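Local coordinates for protein Sodium/sialic acid symporter SiaT (Proteus mirabilis, PDB 5NV9) that uses the sodium gradient to drive uptake of the sialic acid N-acetylneuraminic acid across the inner membrane, at residues A253-Y261 against S346-C354; S120-F131 against I411-L421. One frame throughout, in Å; residues are numbered along the deposited sequence. Where two conformers were deposited one is given.

Interaction 1. Residues A253-Y261 against S346-C354; sequences ASQDVVQRY and SSLNSISSC. With NA (sodium ion), chain C.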
# COMPACT_ATOMS: atom_id res chain seq x y z
N ALA A 253 -2.45 11.65 -1.70
CA ALA A 253 -1.79 12.21 -0.52
C ALA A 253 -0.68 11.32 -0.02
O ALA A 253 -0.08 11.68 0.96
CB ALA A 253 -2.82 12.46 0.60
N SER A 254 -0.38 10.21 -0.71
CA SER A 254 0.55 9.21 -0.23
C SER A 254 1.74 9.15 -1.18
O SER A 254 1.57 8.85 -2.36
CB SER A 254 -0.16 7.87 -0.12
OG SER A 254 0.63 6.97 0.60
N GLN A 255 2.92 9.45 -0.66
CA GLN A 255 4.12 9.56 -1.47
C GLN A 255 4.49 8.30 -2.25
O GLN A 255 5.08 8.42 -3.32
CB GLN A 255 5.28 10.01 -0.58
CG GLN A 255 6.65 10.05 -1.28
CD GLN A 255 6.80 11.12 -2.37
OE1 GLN A 255 5.87 11.90 -2.65
NE2 GLN A 255 7.94 11.10 -3.05
N ASP A 256 4.20 7.11 -1.70
CA ASP A 256 4.58 5.85 -2.41
C ASP A 256 3.89 5.71 -3.79
O ASP A 256 4.50 5.22 -4.73
CB ASP A 256 4.41 4.59 -1.53
CG ASP A 256 2.98 4.40 -1.04
OD1 ASP A 256 2.18 5.40 -0.85
OD2 ASP A 256 2.67 3.21 -0.80
N VAL A 257 2.65 6.18 -3.91
CA VAL A 257 1.95 6.19 -5.18
C VAL A 257 2.24 7.46 -6.02
O VAL A 257 2.63 7.38 -7.21
CB VAL A 257 0.46 5.96 -4.94
CG1 VAL A 257 -0.34 6.25 -6.21
CG2 VAL A 257 0.23 4.51 -4.54
N VAL A 258 2.16 8.61 -5.38
CA VAL A 258 2.30 9.89 -6.04
C VAL A 258 3.65 10.00 -6.72
O VAL A 258 3.77 10.57 -7.80
CB VAL A 258 2.11 11.10 -5.05
CG1 VAL A 258 2.41 12.38 -5.77
CG2 VAL A 258 0.69 11.18 -4.56
N GLN A 259 4.67 9.46 -6.10
CA GLN A 259 5.99 9.37 -6.76
C GLN A 259 5.99 8.73 -8.15
O GLN A 259 6.77 9.14 -9.03
CB GLN A 259 6.93 8.57 -5.85
CG GLN A 259 8.35 9.09 -5.82
CD GLN A 259 9.23 8.18 -4.99
OE1 GLN A 259 8.73 7.60 -4.02
NE2 GLN A 259 10.52 8.03 -5.38
N ARG A 260 5.12 7.75 -8.38
CA ARG A 260 5.03 7.13 -9.72
C ARG A 260 4.44 8.05 -10.77
O ARG A 260 4.59 7.78 -11.95
CB ARG A 260 4.23 5.83 -9.70
CG ARG A 260 5.03 4.61 -9.34
CD ARG A 260 5.20 4.43 -7.86
NE ARG A 260 6.13 3.33 -7.57
CZ ARG A 260 6.97 3.30 -6.53
NH1 ARG A 260 6.99 4.28 -5.66
NH2 ARG A 260 7.80 2.29 -6.40
N TYR A 261 3.76 9.13 -10.38
CA TYR A 261 3.20 10.06 -11.34
C TYR A 261 4.24 10.96 -12.01
O TYR A 261 3.94 11.56 -13.04
CB TYR A 261 2.13 10.96 -10.67
CG TYR A 261 0.95 10.20 -9.98
CD1 TYR A 261 0.58 8.89 -10.32
CD2 TYR A 261 0.21 10.84 -8.99
CE1 TYR A 261 -0.50 8.24 -9.68
CE2 TYR A 261 -0.89 10.23 -8.38
CZ TYR A 261 -1.24 8.93 -8.69
OH TYR A 261 -2.35 8.41 -8.00
N SER A 346 8.97 0.14 -2.04
CA SER A 346 8.39 1.42 -2.36
C SER A 346 8.23 2.34 -1.17
O SER A 346 8.37 3.56 -1.32
CB SER A 346 6.97 1.29 -2.99
OG SER A 346 7.03 0.63 -4.21
N SER A 347 7.87 1.76 -0.02
CA SER A 347 7.70 2.51 1.20
C SER A 347 9.08 3.03 1.68
O SER A 347 9.18 4.19 2.11
CB SER A 347 7.05 1.65 2.32
OG SER A 347 5.64 1.52 2.21
N LEU A 348 10.13 2.21 1.59
CA LEU A 348 11.50 2.68 1.99
C LEU A 348 12.04 3.81 1.11
O LEU A 348 12.52 4.86 1.61
CB LEU A 348 12.52 1.56 2.01
CG LEU A 348 12.37 0.43 3.05
CD1 LEU A 348 13.43 -0.66 2.80
CD2 LEU A 348 12.43 0.90 4.47
N ASN A 349 11.94 3.64 -0.19
CA ASN A 349 12.32 4.70 -1.09
C ASN A 349 11.51 6.01 -0.91
O ASN A 349 12.09 7.10 -0.95
CB ASN A 349 12.26 4.25 -2.53
CG ASN A 349 12.76 5.33 -3.49
OD1 ASN A 349 11.96 6.12 -3.95
ND2 ASN A 349 14.04 5.30 -3.87
N SER A 350 10.21 5.89 -0.69
CA SER A 350 9.37 7.08 -0.49
C SER A 350 9.67 7.74 0.76
O SER A 350 9.57 8.97 0.84
CB SER A 350 7.90 6.74 -0.58
OG SER A 350 7.64 6.33 -1.91
N ILE A 351 9.91 6.96 1.81
CA ILE A 351 10.36 7.52 3.11
C ILE A 351 11.60 8.33 2.92
O ILE A 351 11.67 9.50 3.35
CB ILE A 351 10.58 6.48 4.17
CG1 ILE A 351 9.26 5.95 4.67
CG2 ILE A 351 11.34 7.08 5.37
CD1 ILE A 351 9.35 4.58 5.34
N SER A 352 12.58 7.76 2.27
CA SER A 352 13.81 8.53 1.94
C SER A 352 13.59 9.70 1.02
O SER A 352 14.25 10.69 1.22
CB SER A 352 14.89 7.65 1.39
OG SER A 352 16.06 8.40 1.12
N SER A 353 12.66 9.65 0.04
CA SER A 353 12.42 10.81 -0.78
C SER A 353 11.84 12.03 0.06
O SER A 353 12.24 13.18 -0.15
CB SER A 353 11.47 10.48 -1.96
OG SER A 353 10.11 10.32 -1.49
N CYS A 354 10.87 11.74 0.93
CA CYS A 354 10.30 12.71 1.86
C CYS A 354 11.36 13.26 2.79
O CYS A 354 11.45 14.48 3.00
CB CYS A 354 9.18 12.05 2.68
SG CYS A 354 7.70 11.71 1.69
NA NA C . 8.07 -1.23 -4.82
O HOH W 1 3.82 0.62 0.11
O HOH W 2 9.20 4.23 -3.62
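The side-chain amides of Gln-259 and Asn-349 lie nearly coplanar, 14° apart. Gln-259 NE2 gives a nearly straight bond (170°) to Asn-349 OD1 at 2.8 Å, within the amide plane of Gln-259. Its second bond goes to the Phe-39 carbonyl. The other flat group is the Arg-260 guanidinium. Water 2 lies in its plane at the edge and accepts from Arg-260 NH1 at 3.0 Å. Ser-350 OG sits farther off, near the same plane. Ser-346 OG lies oblique to the group, 2.9 Å from Arg-260 NH2, but the angle is too poor for a hydrogen bond; the main polar partner of Arg-260 is Ser-53.

Ser-350 OG is 2.7 Å from Gln-259 OE1 and 2.9 Å from Ser-346 O. It has one proton for these two acceptors, and the choice is not settled. CG of Gln-255 stands trans to the backbone nitrogen (chi1 175°), against Ser-350 CB and Cys-354 SG; the bend at chi2 then turns the amide to Ser-353. Gln-255 NE2 donates to Ser-353 OG at 2.8 Å, with the hydroxyl tilted out of the amide plane, and also bonds to the Thr-106 carbonyl. Ser-353 OG in turn donates to Ser-350 O.

Ser-346 OG binds a sodium ion at 2.2 Å, alongside Asp-182, Ser-342 and Ser-345. This is the Na3 site of SiaT, and the same hydroxyl is hydrogen-bonded to Thr-57. The contact is a buried polar seam. The positive guanidinium beside a sodium ligand would probably disfavour the ion, partly offset by the Asp-182 carboxylate.

Interaction 2. Residues S120-F131 against I411-L421; sequences SRLFASLSFMLF and IGLMGGPMTGL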
# COMPACT_ATOMS: atom_id res chain seq x y z
N SER A 120 1.97 22.85 6.90
CA SER A 120 1.14 21.84 6.37
C SER A 120 2.04 20.80 5.70
O SER A 120 1.72 19.62 5.73
CB SER A 120 0.20 22.41 5.30
OG SER A 120 -0.92 23.08 5.87
N ARG A 121 3.09 21.27 5.05
CA ARG A 121 4.00 20.35 4.37
C ARG A 121 4.63 19.40 5.37
O ARG A 121 4.57 18.20 5.16
CB ARG A 121 5.04 21.12 3.58
CG ARG A 121 6.30 20.37 3.23
CD ARG A 121 7.12 21.22 2.31
NE ARG A 121 8.24 20.48 1.77
CZ ARG A 121 9.26 21.01 1.08
NH1 ARG A 121 9.34 22.30 0.84
NH2 ARG A 121 10.20 20.23 0.59
N LEU A 122 5.18 19.92 6.46
CA LEU A 122 5.83 19.11 7.45
C LEU A 122 4.93 18.21 8.27
O LEU A 122 5.34 17.05 8.67
CB LEU A 122 6.63 20.01 8.40
CG LEU A 122 7.91 20.60 7.82
CD1 LEU A 122 8.47 21.64 8.77
CD2 LEU A 122 8.93 19.51 7.60
N PHE A 123 3.72 18.68 8.56
CA PHE A 123 2.79 17.84 9.26
C PHE A 123 2.52 16.60 8.39
O PHE A 123 2.57 15.47 8.90
CB PHE A 123 1.49 18.52 9.63
CG PHE A 123 0.39 17.56 10.00
CD1 PHE A 123 0.34 17.00 11.25
CD2 PHE A 123 -0.60 17.23 9.08
CE1 PHE A 123 -0.67 16.12 11.60
CE2 PHE A 123 -1.59 16.31 9.38
CZ PHE A 123 -1.65 15.78 10.66
N ALA A 124 2.28 16.82 7.10
CA ALA A 124 1.96 15.72 6.17
C ALA A 124 3.12 14.76 5.94
O ALA A 124 2.90 13.56 5.91
CB ALA A 124 1.39 16.26 4.84
N SER A 125 4.33 15.30 5.73
CA SER A 125 5.52 14.54 5.50
C SER A 125 5.90 13.64 6.71
O SER A 125 6.22 12.45 6.54
CB SER A 125 6.65 15.52 5.20
OG SER A 125 7.79 14.84 4.80
N LEU A 126 5.87 14.19 7.93
CA LEU A 126 6.13 13.43 9.14
C LEU A 126 5.07 12.36 9.36
O LEU A 126 5.39 11.23 9.76
CB LEU A 126 6.24 14.37 10.35
CG LEU A 126 7.43 15.32 10.26
CD1 LEU A 126 7.29 16.42 11.28
CD2 LEU A 126 8.77 14.61 10.48
N SER A 127 3.80 12.65 9.06
CA SER A 127 2.76 11.65 9.20
C SER A 127 2.98 10.48 8.19
O SER A 127 2.79 9.31 8.52
CB SER A 127 1.38 12.24 8.97
OG SER A 127 1.03 13.17 9.97
N PHE A 128 3.39 10.83 6.95
CA PHE A 128 3.69 9.85 5.94
C PHE A 128 4.81 8.95 6.41
O PHE A 128 4.67 7.73 6.40
CB PHE A 128 4.00 10.43 4.53
CG PHE A 128 4.47 9.39 3.57
CD1 PHE A 128 3.57 8.63 2.83
CD2 PHE A 128 5.81 9.08 3.48
CE1 PHE A 128 4.00 7.61 2.00
CE2 PHE A 128 6.25 8.04 2.64
CZ PHE A 128 5.36 7.33 1.88
N MSE A 129 5.93 9.56 6.76
CA MSE A 129 7.15 8.83 7.10
C MSE A 129 6.90 7.88 8.26
O MSE A 129 7.26 6.71 8.21
CB MSE A 129 8.27 9.80 7.37
CG MSE A 129 8.69 10.42 6.07
SE MSE A 129 10.35 11.44 6.37
CE MSE A 129 9.50 13.02 7.16
N LEU A 130 6.24 8.37 9.31
CA LEU A 130 5.90 7.52 10.45
C LEU A 130 4.89 6.45 10.10
O LEU A 130 5.03 5.34 10.58
CB LEU A 130 5.39 8.35 11.63
CG LEU A 130 6.45 9.28 12.21
CD1 LEU A 130 5.83 10.29 13.16
CD2 LEU A 130 7.55 8.46 12.88
N PHE A 131 3.89 6.74 9.28
CA PHE A 131 2.91 5.73 8.92
C PHE A 131 3.60 4.58 8.17
O PHE A 131 3.39 3.39 8.47
CB PHE A 131 1.73 6.24 8.08
CG PHE A 131 0.74 5.15 7.76
CD1 PHE A 131 -0.09 4.64 8.75
CD2 PHE A 131 0.72 4.52 6.49
CE1 PHE A 131 -0.98 3.57 8.48
CE2 PHE A 131 -0.16 3.45 6.21
CZ PHE A 131 -1.01 2.98 7.20
N ILE A 411 -0.66 6.95 14.68
CA ILE A 411 -0.11 7.61 13.47
C ILE A 411 -1.03 7.40 12.24
O ILE A 411 -1.19 8.30 11.39
CB ILE A 411 1.34 7.12 13.18
CG1 ILE A 411 1.91 7.83 11.98
CG2 ILE A 411 1.39 5.63 12.92
CD1 ILE A 411 1.85 9.35 12.15
N GLY A 412 -1.64 6.20 12.17
CA GLY A 412 -2.65 5.86 11.17
C GLY A 412 -3.79 6.84 11.10
O GLY A 412 -4.30 7.14 10.03
N LEU A 413 -4.20 7.35 12.26
CA LEU A 413 -5.24 8.33 12.28
C LEU A 413 -4.87 9.64 11.53
O LEU A 413 -5.78 10.40 11.13
CB LEU A 413 -5.58 8.68 13.71
CG LEU A 413 -6.13 7.56 14.60
CD1 LEU A 413 -6.22 8.07 16.05
CD2 LEU A 413 -7.48 7.13 14.07
N MSE A 414 -3.58 9.91 11.35
CA MSE A 414 -3.11 11.14 10.65
C MSE A 414 -3.28 11.10 9.14
O MSE A 414 -3.23 12.17 8.51
CB MSE A 414 -1.68 11.58 10.96
CG MSE A 414 -1.35 11.57 12.46
SE MSE A 414 -2.32 13.02 13.34
CE MSE A 414 -3.65 11.94 14.36
N GLY A 415 -3.60 9.93 8.57
CA GLY A 415 -3.91 9.82 7.16
C GLY A 415 -5.10 10.63 6.68
O GLY A 415 -5.07 11.22 5.58
N GLY A 416 -6.13 10.67 7.50
CA GLY A 416 -7.28 11.50 7.23
C GLY A 416 -6.91 12.98 7.09
O GLY A 416 -7.15 13.59 6.04
N PRO A 417 -6.30 13.56 8.13
CA PRO A 417 -5.93 15.00 8.04
C PRO A 417 -4.96 15.27 6.87
O PRO A 417 -5.08 16.28 6.19
CB PRO A 417 -5.30 15.28 9.42
CG PRO A 417 -5.82 14.23 10.33
CD PRO A 417 -6.05 13.01 9.47
N MSE A 418 -4.01 14.36 6.60
CA MSE A 418 -3.09 14.60 5.49
C MSE A 418 -3.85 14.72 4.17
O MSE A 418 -3.59 15.61 3.31
CB MSE A 418 -2.07 13.47 5.58
CG MSE A 418 -1.06 13.38 4.44
SE MSE A 418 -0.02 11.70 4.63
CE MSE A 418 -0.49 11.40 6.51
N THR A 419 -4.83 13.86 4.00
CA THR A 419 -5.60 13.78 2.77
C THR A 419 -6.55 14.97 2.64
O THR A 419 -6.79 15.49 1.52
CB THR A 419 -6.44 12.49 2.73
OG1 THR A 419 -5.61 11.32 2.77
CG2 THR A 419 -7.33 12.46 1.53
N GLY A 420 -7.13 15.40 3.76
CA GLY A 420 -7.98 16.60 3.74
C GLY A 420 -7.25 17.86 3.27
O GLY A 420 -7.82 18.73 2.59
N LEU A 421 -5.99 18.00 3.70
CA LEU A 421 -5.17 19.10 3.30
C LEU A 421 -5.06 19.21 1.80
O LEU A 421 -5.12 20.32 1.31
CB LEU A 421 -3.79 19.04 3.92
CG LEU A 421 -3.68 19.36 5.42
CD1 LEU A 421 -2.34 18.91 6.02
CD2 LEU A 421 -3.84 20.85 5.67
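Helix 120-131 and helix 415-421 run roughly antiparallel, at 139° between their N-to-C directions, with their axes 9.6 Å apart at closest. Both belong to transmembrane helices of the LeuT fold. A type I beta turn runs from Gly-412 to Gly-415, leading into helix 415-421, and side chains from both sides of the turn reach helix 120-131.

Phe-123 is central. Its ring meets the partner segment with its edge, not its face. Met-414, a selenomethionine in this structure, makes a Met-aromatic contact there: Met-414 SE lies 5.0 Å from the Phe-123 ring centroid, close to the ring plane. Pro-417 CB touches CE2 and CZ of the same ring. Leu-421 CD1 lies 3.9 Å from Phe-123 CD2. The other methyl of Leu-421, CD2, packs on Ser-120 OG.

Met-418, also selenomethionine, runs extended through chi2 (-172°) along Ala-124. Met-418 CG is 3.8 Å from Ala-124 CB, and Met-418 SE is 3.7 Å from the Ala-124 carbonyl oxygen. The methyl carbon CE then turns toward Ser-127 and Phe-128. Leu-112 of helix 110-115 packs on both Ala-124 and Leu-421, and Ile-444 of helix 433-452 on Met-414.

Just before the turn, Ile-411 fills the far end of the contact. Phe-131 meets Gly-412 obliquely, with Phe-131 CD1 3.7 Å from Gly-412 CA. With CG1 of Ile-411 trans to its own backbone nitrogen (chi1 -178°), that branch points into helix 120-131: Ile-411 CG1 lies 3.5 Å from Leu-130 CB, and CD1 packs on the carbonyl oxygen of Ser-127.

How the interactions relate
Interaction 1 is nested along the chain inside the loop closed by interaction 2, and their centres are about 13 Å apart. Phe-128 joins them. Its ring packs on interaction 1, with Phe-128 CE1 3.4 Å from Gln-255 N and Phe-128 CZ 3.6 Å from Ser-350 CB. Met-418 SE also lies 3.7 Å from Ala-253 O. The two contacts stand differently to the transport sites. Interaction 1 supplies a sodium ligand directly, and its Asp-256 side chain is about 7 Å from the bound sialic acid at the nearest atoms. Interaction 2 is more peripheral: at the nearest atoms, the Phe-131 side chain is about 8 Å from the sugar and about 4 Å from that of substrate-binding Arg-135.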